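PDB 4O5A: LacI family transcription regulator from Bifidobacterium animalis subsp. lactis, which probably binds operator DNA and regulates transcription in response to a small effector, often a sugar in the LacI family. Local coordinates for residues I194-G199 / A211-I216; S173-A178 / I282-S287; E238-L243 / I253-D258. All blocks are in the same frame, centred on the assembly; numbering follows the deposited sequence.

All three contacts are buried, and each sets a helix against the mixed sheet of the second subdomain; the differences lie in chemistry and in the face used. Interactions 1 and 2 share one face: Phe213 packs against Trp284 (CE1 to CZ3 3.7 Å), and helices 206-219 and 175-188 lie side by side. Interaction 3 uses the other face, under helix 233-245. Strand 252-255 ties the set together, lying between strands 193-197 and 280-284. In interaction 1 an arginine's aliphatic chain lies over an aromatic face in a CH-pi contact, a water bridge at an indole edge marks interaction 2, and interaction 3 combines aliphatic packing with a direct hydroxyl-hydroxyl bond.

Interaction 1: I194-G199 / A211-I216; sequences IARVAG and AAFSEI
The Phe213 ring carries Arg196 on one face and has Ile194 at its edge. Arg196 CD sits 3.5 Å from the ring centroid, directly on the ring normal, a CH-pi contact that leaves it 3.8 Å from each of the six ring carbons. Its neighbour CG leans over one side of the ring, 4.0 Å from Phe213 CE2. Near the ring plane, Ile194 CD1 comes to 4.5 Å from CE2 of Phe213, a looser apolar touch. Beyond CD the arginine bends (chi3 92°), which carries the guanidinium past the ring centre, and its plane lies 33° from that of the ring. With Arg196 CZ 5.2 Å from the Phe213 centroid, any cation-pi attraction is weak at most; the CD methylene makes the closer contact. One face of the guanidinium takes Ala198 CB, 3.4 Å above its plane and toward the rim. The charge itself is spent elsewhere: Arg196 NH2 forms a salt bridge with Asp256, just past the end of neighbouring strand 252-255, so the buried cation has a fixed mate. Tyr224 of strand 223-224 and Ile183 of helix 175-188 also pack round Phe213. With an alanine at Phe213, the arginine methylenes would probably lose their flat support and a gap would open between strand and helix. Strand 193-197, helix 206-219 and strand 223-224 form a beta-alpha-beta unit, and here the helix is pinned to the first strand of that unit, as is usual in the Rossmann-like subdomains of the periplasmic-binding-protein fold.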
loop_
_atom_site.group_PDB
_atom_site.type_symbol
_atom_site.label_atom_id
_atom_site.label_comp_id
_atom_site.label_asym_id
_atom_site.label_seq_id
_atom_site.Cartn_x
_atom_site.Cartn_y
_atom_site.Cartn_z
ATOM N N ILE A 194 -9.116 -19.551 21.222
ATOM C CA ILE A 194 -8.765 -18.543 20.231
ATOM C C ILE A 194 -8.662 -19.149 18.842
ATOM O O ILE A 194 -8.603 -20.370 18.680
ATOM C CB ILE A 194 -7.441 -17.808 20.576
ATOM C CG1 ILE A 194 -6.234 -18.739 20.407
ATOM C CG2 ILE A 194 -7.490 -17.233 21.995
ATOM C CD1 ILE A 194 -4.909 -18.026 20.490
ATOM N N ALA A 195 -8.658 -18.292 17.837
ATOM C CA ALA A 195 -8.581 -18.769 16.469
ATOM C C ALA A 195 -7.712 -17.873 15.632
ATOM O O ALA A 195 -7.468 -16.720 15.980
ATOM C CB ALA A 195 -9.975 -18.888 15.862
ATOM N N ARG A 196 -7.226 -18.426 14.521
ATOM C CA ARG A 196 -6.442 -17.675 13.569
ATOM C C ARG A 196 -7.121 -17.725 12.219
ATOM O O ARG A 196 -7.570 -18.781 11.762
ATOM C CB ARG A 196 -5.045 -18.308 13.430
ATOM C CG ARG A 196 -3.900 -17.449 13.888
ATOM C CD ARG A 196 -2.569 -18.120 13.578
ATOM N NE ARG A 196 -2.017 -17.719 12.281
ATOM C CZ ARG A 196 -1.385 -18.543 11.451
ATOM N NH1 ARG A 196 -1.246 -19.825 11.767
ATOM N NH2 ARG A 196 -0.898 -18.095 10.295
ATOM N N VAL A 197 -7.201 -16.574 11.578
ATOM C CA VAL A 197 -7.593 -16.510 10.176
ATOM C C VAL A 197 -6.320 -16.252 9.388
ATOM O O VAL A 197 -5.810 -15.141 9.379
ATOM C CB VAL A 197 -8.639 -15.410 9.967
ATOM C CG1 VAL A 197 -8.969 -15.236 8.481
ATOM C CG2 VAL A 197 -9.909 -15.762 10.734
ATOM N N ALA A 198 -5.808 -17.302 8.743
ATOM C CA ALA A 198 -4.494 -17.273 8.114
ATOM C C ALA A 198 -4.585 -17.060 6.610
ATOM O O ALA A 198 -5.673 -17.073 6.033
ATOM C CB ALA A 198 -3.765 -18.564 8.412
ATOM N N GLY A 199 -3.434 -16.862 5.970
ATOM C CA GLY A 199 -3.391 -16.732 4.528
ATOM C C GLY A 199 -3.376 -18.111 3.907
ATOM O O GLY A 199 -3.672 -19.095 4.593
ATOM N N ALA A 211 3.022 -24.307 13.491
ATOM C CA ALA A 211 3.730 -25.078 14.506
ATOM C C ALA A 211 3.868 -24.287 15.807
ATOM O O ALA A 211 3.680 -24.831 16.899
ATOM C CB ALA A 211 5.098 -25.529 13.998
ATOM N N ALA A 212 4.201 -23.006 15.687
ATOM C CA ALA A 212 4.324 -22.140 16.850
ATOM C C ALA A 212 2.990 -21.971 17.576
ATOM O O ALA A 212 2.930 -22.105 18.799
ATOM C CB ALA A 212 4.905 -20.780 16.460
ATOM N N PHE A 213 1.929 -21.677 16.835
ATOM C CA PHE A 213 0.612 -21.535 17.450
ATOM C C PHE A 213 0.137 -22.820 18.123
ATOM O O PHE A 213 -0.382 -22.789 19.235
ATOM C CB PHE A 213 -0.424 -21.016 16.439
ATOM C CG PHE A 213 -0.604 -19.530 16.498
ATOM C CD1 PHE A 213 0.338 -18.685 15.937
ATOM C CD2 PHE A 213 -1.685 -18.973 17.162
ATOM C CE1 PHE A 213 0.194 -17.308 16.014
ATOM C CE2 PHE A 213 -1.829 -17.593 17.251
ATOM C CZ PHE A 213 -0.889 -16.762 16.668
ATOM N N SER A 214 0.319 -23.950 17.456
ATOM C CA SER A 214 -0.088 -25.219 18.036
ATOM C C SER A 214 0.682 -25.524 19.313
ATOM O O SER A 214 0.088 -25.935 20.308
ATOM C CB SER A 214 0.076 -26.357 17.028
ATOM O OG SER A 214 -0.780 -26.155 15.919
ATOM N N GLU A 215 1.997 -25.327 19.307
ATOM C CA GLU A 215 2.784 -25.675 20.484
ATOM C C GLU A 215 2.456 -24.789 21.680
ATOM O O GLU A 215 2.255 -25.279 22.798
ATOM C CB GLU A 215 4.282 -25.592 20.198
ATOM C CG GLU A 215 5.125 -25.806 21.450
ATOM C CD GLU A 215 6.597 -25.531 21.231
ATOM O OE1 GLU A 215 7.016 -24.364 21.407
ATOM O OE2 GLU A 215 7.332 -26.484 20.890
ATOM N N ILE A 216 2.424 -23.481 21.451
ATOM C CA ILE A 216 2.222 -22.534 22.539
ATOM C C ILE A 216 0.820 -22.654 23.122
ATOM O O ILE A 216 0.662 -22.725 24.339
ATOM C CB ILE A 216 2.482 -21.099 22.083
ATOM C CG1 ILE A 216 3.949 -20.947 21.682
ATOM C CG2 ILE A 216 2.134 -20.108 23.180
ATOM C CD1 ILE A 216 4.234 -19.653 20.959
#

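Interaction 2: S173-A178 / I282-S287; sequences SDDAAA and ISWGDS
Helix 175-188, which follows strand 170-172 of the first sheet and packs on the second, presents Asp175 and Ala178 of its first turn to Trp284 at the C-terminal end of strand 280-284. The contact thus joins the helix that leads from one subdomain into the other to the second sheet. The indole arrives benzo side first: CG lies anti to the backbone N (chi1 -157°), which sends the ring out from the strand to the helix. Trp284 CZ2 approaches Asp175 O at 3.9 Å, with that carbonyl oxygen at the ring edge and near its plane, and CZ2 also lies 4.2 Å from Ala178 CB. The Asp175 carboxylate stands steeply to the indole, their planes 71° apart. A water in the indole plane accepts from Trp284 NE1 at 2.9 Å and donates to Asp175 OD1 at 2.9 Å. One residue before, Asp174 caps the helix, its OD1 taking Ala177 N at 3.1 Å. Arg209 forms a salt bridge with Asp175 OD2 and a cation-pi contact with Trp284. Both carboxylate oxygens are therefore engaged, the buried indole N-H is satisfied through water, and the arginine probably helps keep Asp175 ionised.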
loop_
_atom_site.group_PDB
_atom_site.type_symbol
_atom_site.label_atom_id
_atom_site.label_comp_id
_atom_site.label_asym_id
_atom_site.label_seq_id
_atom_site.Cartn_x
_atom_site.Cartn_y
_atom_site.Cartn_z
ATOM N N SER A 173 13.420 -13.330 9.761
ATOM C CA SER A 173 12.213 -12.996 10.507
ATOM C C SER A 173 12.062 -13.977 11.658
ATOM O O SER A 173 12.707 -15.029 11.676
ATOM C CB SER A 173 10.988 -13.090 9.598
ATOM O OG SER A 173 10.803 -14.423 9.160
ATOM N N ASP A 174 11.224 -13.653 12.638
ATOM C CA ASP A 174 10.993 -14.597 13.714
ATOM C C ASP A 174 9.508 -14.724 13.993
ATOM O O ASP A 174 9.013 -14.231 15.004
ATOM C CB ASP A 174 11.750 -14.198 14.988
ATOM C CG ASP A 174 11.945 -15.364 15.953
ATOM O OD1 ASP A 174 11.192 -16.370 15.892
ATOM O OD2 ASP A 174 12.858 -15.271 16.802
ATOM N N ASP A 175 8.804 -15.402 13.100
ATOM C CA ASP A 175 7.366 -15.578 13.287
ATOM C C ASP A 175 7.012 -16.364 14.554
ATOM O O ASP A 175 5.974 -16.117 15.151
ATOM C CB ASP A 175 6.723 -16.234 12.063
ATOM C CG ASP A 175 6.595 -15.275 10.884
ATOM O OD1 ASP A 175 6.756 -14.052 11.087
ATOM O OD2 ASP A 175 6.334 -15.745 9.757
ATOM N N ALA A 176 7.842 -17.321 14.949
ATOM C CA ALA A 176 7.565 -18.084 16.171
ATOM C C ALA A 176 7.585 -17.182 17.404
ATOM O O ALA A 176 6.729 -17.306 18.285
ATOM C CB ALA A 176 8.545 -19.230 16.329
ATOM N N ALA A 177 8.564 -16.281 17.468
ATOM C CA ALA A 177 8.631 -15.289 18.548
ATOM C C ALA A 177 7.386 -14.413 18.574
ATOM O O ALA A 177 6.749 -14.237 19.615
ATOM C CB ALA A 177 9.886 -14.416 18.416
ATOM N N ALA A 178 7.056 -13.831 17.425
ATOM C CA ALA A 178 5.863 -12.999 17.311
ATOM C C ALA A 178 4.598 -13.751 17.743
ATOM O O ALA A 178 3.716 -13.179 18.396
ATOM C CB ALA A 178 5.727 -12.493 15.887
ATOM N N ILE A 282 -6.726 -9.227 16.927
ATOM C CA ILE A 282 -5.352 -8.793 16.685
ATOM C C ILE A 282 -5.047 -8.905 15.185
ATOM O O ILE A 282 -5.436 -9.879 14.531
ATOM C CB ILE A 282 -4.353 -9.652 17.476
ATOM C CG1 ILE A 282 -4.572 -9.459 18.970
ATOM C CG2 ILE A 282 -2.897 -9.298 17.119
ATOM C CD1 ILE A 282 -3.722 -10.379 19.830
ATOM N N SER A 283 -4.361 -7.896 14.653
ATOM C CA SER A 283 -3.865 -7.923 13.283
ATOM C C SER A 283 -2.391 -8.272 13.295
ATOM O O SER A 283 -1.628 -7.641 14.018
ATOM C CB SER A 283 -3.990 -6.539 12.649
ATOM O OG SER A 283 -3.404 -6.523 11.354
ATOM N N TRP A 284 -1.993 -9.247 12.481
ATOM C CA TRP A 284 -0.578 -9.565 12.288
ATOM C C TRP A 284 -0.130 -8.656 11.159
ATOM O O TRP A 284 -0.419 -8.918 9.990
ATOM C CB TRP A 284 -0.410 -11.029 11.862
ATOM C CG TRP A 284 0.941 -11.616 12.160
ATOM C CD1 TRP A 284 2.126 -10.967 12.176
ATOM C CD2 TRP A 284 1.218 -12.986 12.497
ATOM N NE1 TRP A 284 3.146 -11.851 12.500
ATOM C CE2 TRP A 284 2.610 -13.080 12.705
ATOM C CE3 TRP A 284 0.426 -14.122 12.650
ATOM C CZ2 TRP A 284 3.221 -14.293 13.055
ATOM C CZ3 TRP A 284 1.043 -15.325 12.996
ATOM C CH2 TRP A 284 2.423 -15.393 13.196
ATOM N N GLY A 285 0.564 -7.579 11.502
ATOM C CA GLY A 285 0.900 -6.554 10.525
ATOM C C GLY A 285 0.161 -5.286 10.904
ATOM O O GLY A 285 -0.999 -5.344 11.309
ATOM N N ASP A 286 0.823 -4.142 10.804
ATOM C CA ASP A 286 0.177 -2.906 11.237
ATOM C C ASP A 286 0.129 -1.884 10.113
ATOM O O ASP A 286 0.929 -1.924 9.185
ATOM C CB ASP A 286 0.900 -2.330 12.462
ATOM C CG ASP A 286 0.069 -1.285 13.196
ATOM O OD1 ASP A 286 -1.180 -1.322 13.093
ATOM O OD2 ASP A 286 0.662 -0.431 13.882
ATOM N N SER A 287 -0.837 -0.976 10.185
ATOM C CA SER A 287 -0.930 0.100 9.219
ATOM C C SER A 287 -1.883 1.122 9.794
ATOM O O SER A 287 -2.476 0.877 10.834
ATOM C CB SER A 287 -1.462 -0.392 7.871
ATOM O OG SER A 287 -2.838 -0.693 7.953
HETATM O O HOH W 1 6.044 -11.474 12.317
#

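Interaction 3: E238-L243 / I253-D258; sequences EATKRL and IIYDND
Thr240 and Tyr255 meet at about a right angle, hydroxyl to hydroxyl, where helix 233-245 packs on strand 252-255. The helix crosses from strand 223-224 to strand 252-255 in the Rossmann-like subdomain of the periplasmic-binding-protein fold, and the local helix and strand axes run nearly antiparallel (166°), 11.1 Å apart. Tyr255 OH donates to Thr240 OG1 at 2.8 Å, with OG1 in the plane of the phenol ring at its edge. Thr240 points its methyl anti to the backbone N and its hydroxyl back beside that N (chi1 -55°), where OG1 also bonds Gly236 O, one turn earlier; the threonine thus links the tyrosine to the helix backbone. The methyl, CG2, lies 3.4 Å from Tyr255 OH and 4.3 Å from Ile253 CD1. One turn along the helix, Leu243 reaches the same isoleucine obliquely, its CD1 4.0 Å from Ile253 CD1. Val197 of the adjacent strand joins this apolar layer, while Met260 and Ala261 of helix 258-271 pack against the tyrosine. The other branch of Ile253 lies over the phenol: its CG2 is 3.4 Å above the plane of the Tyr255 ring, offset toward the rim.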
loop_
_atom_site.group_PDB
_atom_site.type_symbol
_atom_site.label_atom_id
_atom_site.label_comp_id
_atom_site.label_asym_id
_atom_site.label_seq_id
_atom_site.Cartn_x
_atom_site.Cartn_y
_atom_site.Cartn_z
ATOM N N GLU A 238 -15.924 -14.042 5.598
ATOM C CA GLU A 238 -16.538 -15.370 5.550
ATOM C C GLU A 238 -15.983 -16.230 6.688
ATOM O O GLU A 238 -16.723 -16.925 7.399
ATOM C CB GLU A 238 -16.207 -16.029 4.213
ATOM C CG GLU A 238 -16.629 -17.468 4.080
ATOM C CD GLU A 238 -16.301 -18.018 2.701
ATOM O OE1 GLU A 238 -15.102 -18.201 2.395
ATOM O OE2 GLU A 238 -17.239 -18.236 1.911
ATOM N N ALA A 239 -14.665 -16.187 6.855
ATOM C CA ALA A 239 -14.012 -16.941 7.920
ATOM C C ALA A 239 -14.481 -16.485 9.294
ATOM O O ALA A 239 -14.657 -17.305 10.191
ATOM C CB ALA A 239 -12.475 -16.811 7.812
ATOM N N THR A 240 -14.672 -15.179 9.468
ATOM C CA THR A 240 -15.124 -14.659 10.758
ATOM C C THR A 240 -16.549 -15.095 11.072
ATOM O O THR A 240 -16.839 -15.537 12.186
ATOM C CB THR A 240 -15.019 -13.125 10.830
ATOM O OG1 THR A 240 -13.678 -12.734 10.516
ATOM C CG2 THR A 240 -15.366 -12.639 12.245
ATOM N N LYS A 241 -17.438 -14.987 10.090
ATOM C CA LYS A 241 -18.803 -15.480 10.239
ATOM C C LYS A 241 -18.803 -16.942 10.670
ATOM O O LYS A 241 -19.565 -17.353 11.551
ATOM C CB LYS A 241 -19.560 -15.346 8.918
ATOM C CG LYS A 241 -20.015 -13.930 8.588
ATOM C CD LYS A 241 -20.890 -13.954 7.330
ATOM C CE LYS A 241 -21.421 -12.570 6.995
ATOM N NZ LYS A 241 -22.545 -12.633 6.010
ATOM N N ARG A 242 -17.939 -17.732 10.045
ATOM C CA ARG A 242 -17.838 -19.146 10.384
ATOM C C ARG A 242 -17.365 -19.352 11.828
ATOM O O ARG A 242 -17.971 -20.121 12.571
ATOM C CB ARG A 242 -16.904 -19.861 9.409
ATOM C CG ARG A 242 -16.649 -21.320 9.740
ATOM C CD ARG A 242 -15.946 -21.991 8.571
ATOM N NE ARG A 242 -15.376 -23.296 8.903
ATOM C CZ ARG A 242 -14.872 -24.124 7.995
ATOM N NH1 ARG A 242 -14.887 -23.781 6.714
ATOM N NH2 ARG A 242 -14.375 -25.292 8.358
ATOM N N LEU A 243 -16.303 -18.660 12.223
ATOM C CA LEU A 243 -15.788 -18.781 13.596
ATOM C C LEU A 243 -16.789 -18.328 14.654
ATOM O O LEU A 243 -16.913 -18.955 15.709
ATOM C CB LEU A 243 -14.481 -18.009 13.746
ATOM C CG LEU A 243 -13.323 -18.611 12.947
ATOM C CD1 LEU A 243 -12.169 -17.639 12.892
ATOM C CD2 LEU A 243 -12.880 -19.942 13.561
ATOM N N ILE A 253 -9.636 -13.613 17.966
ATOM C CA ILE A 253 -9.228 -14.033 16.630
ATOM C C ILE A 253 -8.027 -13.215 16.198
ATOM O O ILE A 253 -8.019 -11.984 16.317
ATOM C CB ILE A 253 -10.384 -13.885 15.605
ATOM C CG1 ILE A 253 -11.558 -14.753 16.044
ATOM C CG2 ILE A 253 -9.927 -14.342 14.208
ATOM C CD1 ILE A 253 -12.844 -14.477 15.253
ATOM N N ILE A 254 -6.995 -13.911 15.728
ATOM C CA ILE A 254 -5.816 -13.267 15.162
ATOM C C ILE A 254 -5.865 -13.390 13.634
ATOM O O ILE A 254 -6.015 -14.489 13.093
ATOM C CB ILE A 254 -4.537 -13.926 15.701
ATOM C CG1 ILE A 254 -4.474 -13.746 17.226
ATOM C CG2 ILE A 254 -3.319 -13.311 15.041
ATOM C CD1 ILE A 254 -3.254 -14.376 17.862
ATOM N N TYR A 255 -5.744 -12.265 12.936
ATOM C CA TYR A 255 -5.782 -12.261 11.480
ATOM C C TYR A 255 -4.411 -12.038 10.872
ATOM O O TYR A 255 -3.659 -11.191 11.349
ATOM C CB TYR A 255 -6.689 -11.135 10.989
ATOM C CG TYR A 255 -8.124 -11.320 11.400
ATOM C CD1 TYR A 255 -9.047 -11.868 10.522
ATOM C CD2 TYR A 255 -8.553 -10.939 12.661
ATOM C CE1 TYR A 255 -10.386 -12.043 10.899
ATOM C CE2 TYR A 255 -9.887 -11.094 13.051
ATOM C CZ TYR A 255 -10.787 -11.647 12.172
ATOM O OH TYR A 255 -12.086 -11.812 12.576
ATOM N N ASP A 256 -4.119 -12.746 9.777
ATOM C CA ASP A 256 -2.810 -12.634 9.132
ATOM C C ASP A 256 -2.589 -11.313 8.380
ATOM O O ASP A 256 -1.476 -11.029 7.950
ATOM C CB ASP A 256 -2.548 -13.829 8.201
ATOM C CG ASP A 256 -1.877 -14.999 8.920
ATOM O OD1 ASP A 256 -1.971 -15.072 10.163
ATOM O OD2 ASP A 256 -1.271 -15.849 8.233
ATOM N N ASN A 257 -3.627 -10.494 8.221
ATOM C CA ASN A 257 -3.385 -9.142 7.722
ATOM C C ASN A 257 -4.371 -8.125 8.254
ATOM O O ASN A 257 -5.381 -8.487 8.854
ATOM C CB ASN A 257 -3.271 -9.074 6.192
ATOM C CG ASN A 257 -4.606 -9.281 5.471
ATOM O OD1 ASN A 257 -5.664 -9.312 6.082
ATOM N ND2 ASN A 257 -4.540 -9.411 4.148
ATOM N N ASP A 258 -4.070 -6.857 8.016
ATOM C CA ASP A 258 -4.907 -5.780 8.532
ATOM C C ASP A 258 -6.310 -5.719 7.926
ATOM O O ASP A 258 -7.282 -5.510 8.650
ATOM C CB ASP A 258 -4.193 -4.419 8.391
ATOM C CG ASP A 258 -3.704 -4.122 6.972
ATOM O OD1 ASP A 258 -3.947 -4.897 6.013
ATOM O OD2 ASP A 258 -3.056 -3.066 6.814
#